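PDB 2B78: methyltransferase from Streptococcus mutans, which probably transfers methyl groups from S-adenosyl-L-methionine to RNA, though its own target is not established. Local coordinates for residues 48-53 against 60-65; 31-36 against 124-129. One frame throughout, in Å; residues are numbered along the deposited sequence.

In the fold
From the N terminus the chain builds a small PUA-like domain around a five-stranded sheet. Segment 31-36 includes the start of strand 34-39. The chain then turns into strand 45-54, turns again and returns as strand 57-63. Contact 1 is the pairing of these last two strands and closes a short hairpin loop. Contact 2 closes a much longer one: 87 residues separate its segments, and the whole hairpin of contact 1 falls within that span. The second segment of contact 2 follows strand 118-123 of another sheet, so contact 2 ties that sheet's following helix to the PUA-like domain. Strand 45-54 is half of contact 1 and pairs with strand 34-39 of contact 2; the centres of the contacts are about 9 Å apart.

Contact 1 (48-53 against 60-65); sequences TAYLSK and WLISPK
Y50 and W60 face each other as a hydrogen-bonded pair in an antiparallel beta hairpin. Y50 N donates to W60 O at 3.1 Å, and W60 N returns the bond to Y50 O. Both side chains leave the same face of the sheet, lie side by side and point the same way. The tyrosine can be followed outward. Its CG sits between the backbone N and the carbonyl carbon (chi1 80°). CB comes near I62 CD1. Next on the ring, Y50 CD2 touches I62 CD1 at 4.0 Å, with that methyl at the ring edge. CE2 comes near W60 CB, which lies over one face of the ring. Y50 CZ packs on W60 CD1 at 3.6 Å. The hydroxyl ends the chain, with Y50 OH 3.3 Å from W60 CD1. Its polar partners are G108 O and N125 ND2. The two rings are oblique, with planes at 50°. W60 NE1 bonds instead to Q54 OE1.

Toward the other end the register slips by one residue. I62 and S63 both face T48 in a classic beta bulge. T48 O accepts from I62 N at 2.7 Å and from S63 N at 3.1 Å, so two bonds grip this one oxygen. T48 N donates to S63 O. The T48 hydroxyl lies beside its own backbone N (chi1 -61°), where T48 OG1 donates to K65 O at 2.6 Å. S63 OG accepts from K65 N, forming an ST turn just after the strand.

Strand 45-54 is the central strand of the five, and 57-63 lies between it and 20-22. Strand 34-39 pairs with 45-54 on the side away from 57-63. Helix 71-83 meets I62 and S63 through Y73, while Y50 stacks on F127 and touches V128 of helix 126-130.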
ATOM      1  N   THR A  48     -27.000  -1.451  -6.413  1.00 19.67           N
ATOM      2  CA  THR A  48     -26.559  -0.380  -7.299  1.00 18.86           C
ATOM      3  C   THR A  48     -25.051  -0.509  -7.427  1.00 17.93           C
ATOM      4  O   THR A  48     -24.373  -0.781  -6.442  1.00 20.02           O
ATOM      5  CB  THR A  48     -26.913   1.001  -6.695  1.00 18.90           C
ATOM      6  OG1 THR A  48     -28.335   1.100  -6.540  1.00 17.78           O
ATOM      7  CG2 THR A  48     -26.423   2.137  -7.597  1.00 18.34           C
ATOM      8  N   ALA A  49     -24.523  -0.328  -8.633  1.00 16.40           N
ATOM      9  CA  ALA A  49     -23.085  -0.440  -8.843  1.00 16.15           C
ATOM     10  C   ALA A  49     -22.620   0.472  -9.966  1.00 15.78           C
ATOM     11  O   ALA A  49     -23.436   1.073 -10.662  1.00 14.85           O
ATOM     12  CB  ALA A  49     -22.727  -1.889  -9.176  1.00 15.41           C
ATOM     13  N   TYR A  50     -21.306   0.587 -10.136  1.00 15.14           N
ATOM     14  CA  TYR A  50     -20.780   1.391 -11.226  1.00 14.50           C
ATOM     15  C   TYR A  50     -19.720   0.579 -11.954  1.00 14.59           C
ATOM     16  O   TYR A  50     -19.005  -0.226 -11.350  1.00 12.41           O
ATOM     17  CB  TYR A  50     -20.224   2.743 -10.728  1.00 14.18           C
ATOM     18  CG  TYR A  50     -18.833   2.757 -10.114  1.00 14.46           C
ATOM     19  CD1 TYR A  50     -17.692   2.580 -10.898  1.00 13.59           C
ATOM     20  CD2 TYR A  50     -18.657   3.006  -8.751  1.00 15.64           C
ATOM     21  CE1 TYR A  50     -16.409   2.654 -10.341  1.00 15.35           C
ATOM     22  CE2 TYR A  50     -17.376   3.086  -8.182  1.00 14.49           C
ATOM     23  CZ  TYR A  50     -16.260   2.911  -8.982  1.00 14.93           C
ATOM     24  OH  TYR A  50     -14.998   3.006  -8.438  1.00 14.12           O
ATOM     25  N   LEU A  51     -19.647   0.772 -13.266  1.00 15.16           N
ATOM     26  CA  LEU A  51     -18.685   0.061 -14.083  1.00 15.44           C
ATOM     27  C   LEU A  51     -17.549   0.972 -14.511  1.00 16.00           C
ATOM     28  O   LEU A  51     -17.765   2.126 -14.860  1.00 15.21           O
ATOM     29  CB  LEU A  51     -19.360  -0.509 -15.336  1.00 15.65           C
ATOM     30  CG  LEU A  51     -20.522  -1.485 -15.145  1.00 15.45           C
ATOM     31  CD1 LEU A  51     -21.035  -1.929 -16.509  1.00 12.56           C
ATOM     32  CD2 LEU A  51     -20.058  -2.684 -14.331  1.00 15.26           C
ATOM     33  N   SER A  52     -16.339   0.432 -14.474  1.00 16.71           N
ATOM     34  CA  SER A  52     -15.147   1.147 -14.896  1.00 18.88           C
ATOM     35  C   SER A  52     -14.008   0.163 -14.746  1.00 20.92           C
ATOM     36  O   SER A  52     -13.933  -0.567 -13.757  1.00 20.28           O
ATOM     37  CB  SER A  52     -14.903   2.386 -14.030  1.00 19.58           C
ATOM     38  OG  SER A  52     -13.866   3.184 -14.585  1.00 18.48           O
ATOM     39  N   LYS A  53     -13.125   0.125 -15.734  1.00 22.62           N
ATOM     40  CA  LYS A  53     -12.011  -0.800 -15.685  1.00 25.10           C
ATOM     41  C   LYS A  53     -10.983  -0.405 -14.639  1.00 25.63           C
ATOM     42  O   LYS A  53     -10.543   0.747 -14.577  1.00 26.81           O
ATOM     43  CB  LYS A  53     -11.362  -0.906 -17.068  1.00 28.23           C
ATOM     44  CG  LYS A  53     -12.061  -1.921 -17.971  1.00 31.22           C
ATOM     45  CD  LYS A  53     -11.562  -1.866 -19.411  1.00 33.95           C
ATOM     46  CE  LYS A  53     -12.291  -0.795 -20.217  1.00 34.39           C
ATOM     47  NZ  LYS A  53     -11.891  -0.810 -21.658  1.00 34.09           N
ATOM     48  N   TRP A  60     -17.545  -1.798  -9.214  1.00 14.79           N
ATOM     49  CA  TRP A  60     -17.750  -1.979  -7.778  1.00 15.49           C
ATOM     50  C   TRP A  60     -19.210  -1.860  -7.387  1.00 16.84           C
ATOM     51  O   TRP A  60     -19.943  -1.034  -7.935  1.00 18.41           O
ATOM     52  CB  TRP A  60     -17.002  -0.907  -6.979  1.00 11.74           C
ATOM     53  CG  TRP A  60     -15.539  -0.918  -7.125  1.00 11.34           C
ATOM     54  CD1 TRP A  60     -14.789  -0.225  -8.042  1.00  9.83           C
ATOM     55  CD2 TRP A  60     -14.612  -1.646  -6.316  1.00  8.69           C
ATOM     56  NE1 TRP A  60     -13.454  -0.481  -7.847  1.00 10.65           N
ATOM     57  CE2 TRP A  60     -13.318  -1.349  -6.794  1.00 10.16           C
ATOM     58  CE3 TRP A  60     -14.750  -2.521  -5.234  1.00  8.32           C
ATOM     59  CZ2 TRP A  60     -12.165  -1.900  -6.221  1.00  8.85           C
ATOM     60  CZ3 TRP A  60     -13.607  -3.069  -4.668  1.00  7.46           C
ATOM     61  CH2 TRP A  60     -12.331  -2.754  -5.163  1.00  9.05           C
ATOM     62  N   LEU A  61     -19.622  -2.665  -6.418  1.00 17.65           N
ATOM     63  CA  LEU A  61     -20.980  -2.585  -5.910  1.00 18.93           C
ATOM     64  C   LEU A  61     -20.975  -1.349  -5.020  1.00 20.32           C
ATOM     65  O   LEU A  61     -20.068  -1.176  -4.207  1.00 19.75           O
ATOM     66  CB  LEU A  61     -21.316  -3.810  -5.060  1.00 18.19           C
ATOM     67  CG  LEU A  61     -22.606  -3.708  -4.238  1.00 18.40           C
ATOM     68  CD1 LEU A  61     -23.822  -3.749  -5.160  1.00 17.62           C
ATOM     69  CD2 LEU A  61     -22.659  -4.845  -3.231  1.00 19.17           C
ATOM     70  N   ILE A  62     -21.976  -0.489  -5.175  1.00 22.12           N
ATOM     71  CA  ILE A  62     -22.071   0.717  -4.362  1.00 24.78           C
ATOM     72  C   ILE A  62     -22.938   0.450  -3.139  1.00 25.44           C
ATOM     73  O   ILE A  62     -22.591   0.816  -2.016  1.00 25.69           O
ATOM     74  CB  ILE A  62     -22.702   1.879  -5.155  1.00 26.52           C
ATOM     75  CG1 ILE A  62     -21.771   2.291  -6.299  1.00 27.18           C
ATOM     76  CG2 ILE A  62     -22.979   3.050  -4.225  1.00 27.16           C
ATOM     77  CD1 ILE A  62     -22.327   3.396  -7.173  1.00 29.39           C
ATOM     78  N   SER A  63     -24.074  -0.194  -3.367  1.00 26.19           N
ATOM     79  CA  SER A  63     -24.998  -0.503  -2.286  1.00 26.82           C
ATOM     80  C   SER A  63     -25.975  -1.581  -2.734  1.00 26.60           C
ATOM     81  O   SER A  63     -26.197  -1.765  -3.925  1.00 26.33           O
ATOM     82  CB  SER A  63     -25.771   0.754  -1.890  1.00 27.17           C
ATOM     83  OG  SER A  63     -26.830   0.434  -1.004  1.00 29.38           O
ATOM     84  N   PRO A  64     -26.546  -2.332  -1.782  1.00 27.45           N
ATOM     85  CA  PRO A  64     -27.503  -3.381  -2.142  1.00 29.36           C
ATOM     86  C   PRO A  64     -28.896  -2.789  -2.352  1.00 30.57           C
ATOM     87  O   PRO A  64     -29.855  -3.505  -2.652  1.00 31.41           O
ATOM     88  CB  PRO A  64     -27.439  -4.325  -0.944  1.00 28.57           C
ATOM     89  CG  PRO A  64     -27.177  -3.388   0.187  1.00 29.28           C
ATOM     90  CD  PRO A  64     -26.116  -2.476  -0.381  1.00 28.74           C
ATOM     91  N   LYS A  65     -28.990  -1.470  -2.198  1.00 31.91           N
ATOM     92  CA  LYS A  65     -30.250  -0.763  -2.370  1.00 33.45           C
ATOM     93  C   LYS A  65     -30.189   0.168  -3.568  1.00 34.26           C
ATOM     94  O   LYS A  65     -29.129   0.365  -4.169  1.00 33.99           O
ATOM     95  CB  LYS A  65     -30.580   0.065  -1.122  1.00 33.79           C
ATOM     96  CG  LYS A  65     -30.748  -0.749   0.147  1.00 35.14           C
ATOM     97  CD  LYS A  65     -31.261   0.111   1.289  1.00 36.06           C
ATOM     98  CE  LYS A  65     -31.470  -0.721   2.545  1.00 36.16           C
ATOM     99  NZ  LYS A  65     -31.918   0.115   3.691  1.00 36.19           N
TER

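Contact 2 (31-36 against 124-129); sequences LDNQVV and YNSFVY
N33 and S126 meet where a G1 beta bulge of the PUA-like sheet reaches the first turn of helix 126-130. In the bulge, N33 and Q34 both face L51 of the neighbouring strand. The side chain of N33 extends to the helix start. N33 ND2 donates to S126 OG at 2.9 Å. The bond is bent, with an N-H...acceptor angle of 137°, and the serine oxygen lies 15° out of the amide plane. S126 OG sits between its own backbone N and carbonyl carbon, which turns it toward the asparagine. The amide has further partners: ND2 also donates to Q130 OE1, and OD1 bonds to S52 OG. Both polar atoms of N33 are thus engaged, which should restrain the turn of the amide.

F127 lies next to this polar pair. Its CG is anti to the backbone N (chi1 -178°), and the ring reaches out along the 33-35 backbone. F127 CD1 is 4.0 Å from Q34 N, and the approach to the ring is oblique. At the far end, F127 CZ packs on V35 CG2 at 3.8 Å, the two side chains crossing obliquely. The backbone N of F127 bonds to S52 OG, a link to strand 45-54.

The contact joins the start of strand 34-39 in the PUA-like sheet to the helix after strand 118-123. That helix is capped by N125. Its ND2 bonds to Q54 OE1, while N125 OD1 at the N-cap accepts from V128 N at 2.9 Å in a nearly straight bond.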
ATOM      1  N   LEU A  31     -20.856  -3.109 -21.435  1.00 39.17           N
ATOM      2  CA  LEU A  31     -21.073  -1.822 -20.786  1.00 38.72           C
ATOM      3  C   LEU A  31     -19.817  -1.349 -20.062  1.00 38.80           C
ATOM      4  O   LEU A  31     -18.933  -2.152 -19.743  1.00 39.13           O
ATOM      5  CB  LEU A  31     -22.219  -1.946 -19.774  1.00 38.64           C
ATOM      6  CG  LEU A  31     -23.365  -2.907 -20.102  1.00 39.04           C
ATOM      7  CD1 LEU A  31     -24.308  -3.019 -18.912  1.00 39.53           C
ATOM      8  CD2 LEU A  31     -24.108  -2.426 -21.329  1.00 39.93           C
ATOM      9  N   ASP A  32     -19.742  -0.043 -19.804  1.00 38.35           N
ATOM     10  CA  ASP A  32     -18.610   0.538 -19.086  1.00 37.18           C
ATOM     11  C   ASP A  32     -18.853   2.002 -18.699  1.00 35.66           C
ATOM     12  O   ASP A  32     -19.663   2.694 -19.314  1.00 35.40           O
ATOM     13  CB  ASP A  32     -17.323   0.419 -19.912  1.00 37.06           C
ATOM     14  CG  ASP A  32     -16.075   0.619 -19.066  1.00 38.54           C
ATOM     15  OD1 ASP A  32     -16.166   0.446 -17.828  1.00 38.49           O
ATOM     16  OD2 ASP A  32     -15.000   0.931 -19.628  1.00 39.41           O
ATOM     17  N   ASN A  33     -18.155   2.447 -17.658  1.00 34.80           N
ATOM     18  CA  ASN A  33     -18.255   3.810 -17.141  1.00 32.99           C
ATOM     19  C   ASN A  33     -19.664   4.358 -17.008  1.00 31.57           C
ATOM     20  O   ASN A  33     -20.064   5.273 -17.725  1.00 31.00           O
ATOM     21  CB  ASN A  33     -17.407   4.762 -17.982  1.00 33.34           C
ATOM     22  CG  ASN A  33     -16.011   4.940 -17.419  1.00 33.53           C
ATOM     23  OD1 ASN A  33     -15.245   3.979 -17.296  1.00 33.12           O
ATOM     24  ND2 ASN A  33     -15.670   6.174 -17.070  1.00 34.15           N
ATOM     25  N   GLN A  34     -20.416   3.799 -16.070  1.00 29.75           N
ATOM     26  CA  GLN A  34     -21.780   4.239 -15.830  1.00 28.84           C
ATOM     27  C   GLN A  34     -22.318   3.485 -14.631  1.00 27.66           C
ATOM     28  O   GLN A  34     -21.776   2.442 -14.249  1.00 27.18           O
ATOM     29  CB  GLN A  34     -22.660   3.961 -17.055  1.00 29.11           C
ATOM     30  CG  GLN A  34     -22.710   2.496 -17.481  1.00 30.53           C
ATOM     31  CD  GLN A  34     -23.535   2.271 -18.741  1.00 32.25           C
ATOM     32  OE1 GLN A  34     -24.754   2.466 -18.751  1.00 32.14           O
ATOM     33  NE2 GLN A  34     -22.869   1.865 -19.815  1.00 33.96           N
ATOM     34  N   VAL A  35     -23.364   4.029 -14.024  1.00 25.84           N
ATOM     35  CA  VAL A  35     -23.999   3.387 -12.884  1.00 24.86           C
ATOM     36  C   VAL A  35     -24.968   2.362 -13.461  1.00 24.77           C
ATOM     37  O   VAL A  35     -25.607   2.618 -14.484  1.00 25.13           O
ATOM     38  CB  VAL A  35     -24.781   4.413 -12.034  1.00 24.98           C
ATOM     39  CG1 VAL A  35     -25.516   3.710 -10.904  1.00 23.77           C
ATOM     40  CG2 VAL A  35     -23.821   5.453 -11.468  1.00 24.88           C
ATOM     41  N   VAL A  36     -25.056   1.193 -12.837  1.00 23.40           N
ATOM     42  CA  VAL A  36     -25.969   0.163 -13.314  1.00 22.54           C
ATOM     43  C   VAL A  36     -26.672  -0.448 -12.120  1.00 23.65           C
ATOM     44  O   VAL A  36     -26.324  -0.162 -10.971  1.00 23.26           O
ATOM     45  CB  VAL A  36     -25.228  -0.963 -14.084  1.00 22.24           C
ATOM     46  CG1 VAL A  36     -24.470  -0.376 -15.277  1.00 21.47           C
ATOM     47  CG2 VAL A  36     -24.268  -1.706 -13.149  1.00 21.01           C
ATOM     48  N   TYR A 124      -8.523   5.600  -8.947  1.00 17.65           N
ATOM     49  CA  TYR A 124      -8.129   4.345  -9.582  1.00 18.43           C
ATOM     50  C   TYR A 124      -8.838   3.983 -10.884  1.00 18.50           C
ATOM     51  O   TYR A 124      -8.486   2.989 -11.523  1.00 18.66           O
ATOM     52  CB  TYR A 124      -8.276   3.186  -8.585  1.00 18.28           C
ATOM     53  CG  TYR A 124      -7.294   3.254  -7.442  1.00 17.92           C
ATOM     54  CD1 TYR A 124      -7.352   4.290  -6.513  1.00 18.47           C
ATOM     55  CD2 TYR A 124      -6.299   2.287  -7.291  1.00 19.70           C
ATOM     56  CE1 TYR A 124      -6.444   4.367  -5.461  1.00 19.05           C
ATOM     57  CE2 TYR A 124      -5.381   2.355  -6.235  1.00 19.59           C
ATOM     58  CZ  TYR A 124      -5.465   3.400  -5.327  1.00 19.94           C
ATOM     59  OH  TYR A 124      -4.576   3.483  -4.282  1.00 20.85           O
ATOM     60  N   ASN A 125      -9.835   4.767 -11.279  1.00 17.92           N
ATOM     61  CA  ASN A 125     -10.532   4.490 -12.527  1.00 17.85           C
ATOM     62  C   ASN A 125     -11.142   5.763 -13.114  1.00 18.57           C
ATOM     63  O   ASN A 125     -11.346   6.750 -12.404  1.00 17.39           O
ATOM     64  CB  ASN A 125     -11.593   3.394 -12.326  1.00 17.37           C
ATOM     65  CG  ASN A 125     -12.695   3.797 -11.367  1.00 18.53           C
ATOM     66  OD1 ASN A 125     -13.508   4.672 -11.668  1.00 18.29           O
ATOM     67  ND2 ASN A 125     -12.739   3.144 -10.202  1.00 18.29           N
ATOM     68  N   SER A 126     -11.419   5.748 -14.414  1.00 18.42           N
ATOM     69  CA  SER A 126     -11.965   6.930 -15.072  1.00 18.34           C
ATOM     70  C   SER A 126     -13.333   7.370 -14.568  1.00 18.47           C
ATOM     71  O   SER A 126     -13.655   8.566 -14.596  1.00 18.94           O
ATOM     72  CB  SER A 126     -12.028   6.715 -16.585  1.00 18.41           C
ATOM     73  OG  SER A 126     -12.804   5.580 -16.915  1.00 18.11           O
ATOM     74  N   PHE A 127     -14.154   6.429 -14.115  1.00 18.24           N
ATOM     75  CA  PHE A 127     -15.471   6.814 -13.630  1.00 17.10           C
ATOM     76  C   PHE A 127     -15.428   7.725 -12.407  1.00 18.21           C
ATOM     77  O   PHE A 127     -16.042   8.801 -12.408  1.00 19.14           O
ATOM     78  CB  PHE A 127     -16.326   5.600 -13.300  1.00 15.32           C
ATOM     79  CG  PHE A 127     -17.711   5.963 -12.850  1.00 14.78           C
ATOM     80  CD1 PHE A 127     -18.640   6.468 -13.757  1.00 15.89           C
ATOM     81  CD2 PHE A 127     -18.072   5.852 -11.513  1.00 12.37           C
ATOM     82  CE1 PHE A 127     -19.910   6.861 -13.339  1.00 13.79           C
ATOM     83  CE2 PHE A 127     -19.336   6.240 -11.081  1.00 13.65           C
ATOM     84  CZ  PHE A 127     -20.258   6.748 -11.998  1.00 15.18           C
ATOM     85  N   VAL A 128     -14.734   7.309 -11.352  1.00 17.35           N
ATOM     86  CA  VAL A 128     -14.674   8.157 -10.167  1.00 16.88           C
ATOM     87  C   VAL A 128     -14.003   9.473 -10.518  1.00 17.74           C
ATOM     88  O   VAL A 128     -14.336  10.521  -9.964  1.00 19.73           O
ATOM     89  CB  VAL A 128     -13.910   7.498  -9.003  1.00 14.81           C
ATOM     90  CG1 VAL A 128     -14.666   6.275  -8.513  1.00 13.94           C
ATOM     91  CG2 VAL A 128     -12.508   7.129  -9.442  1.00 14.82           C
ATOM     92  N   TYR A 129     -13.062   9.423 -11.450  1.00 17.89           N
ATOM     93  CA  TYR A 129     -12.369  10.632 -11.852  1.00 19.21           C
ATOM     94  C   TYR A 129     -13.358  11.609 -12.479  1.00 19.78           C
ATOM     95  O   TYR A 129     -13.315  12.801 -12.201  1.00 20.72           O
ATOM     96  CB  TYR A 129     -11.252  10.295 -12.848  1.00 19.41           C
ATOM     97  CG  TYR A 129     -10.395  11.483 -13.202  1.00 18.98           C
ATOM     98  CD1 TYR A 129      -9.617  12.112 -12.231  1.00 19.17           C
ATOM     99  CD2 TYR A 129     -10.403  12.020 -14.492  1.00 19.80           C
ATOM    100  CE1 TYR A 129      -8.871  13.252 -12.525  1.00 17.92           C
ATOM    101  CE2 TYR A 129      -9.656  13.161 -14.800  1.00 20.10           C
ATOM    102  CZ  TYR A 129      -8.897  13.769 -13.810  1.00 18.55           C
ATOM    103  OH  TYR A 129      -8.175  14.903 -14.089  1.00 17.90           O
TER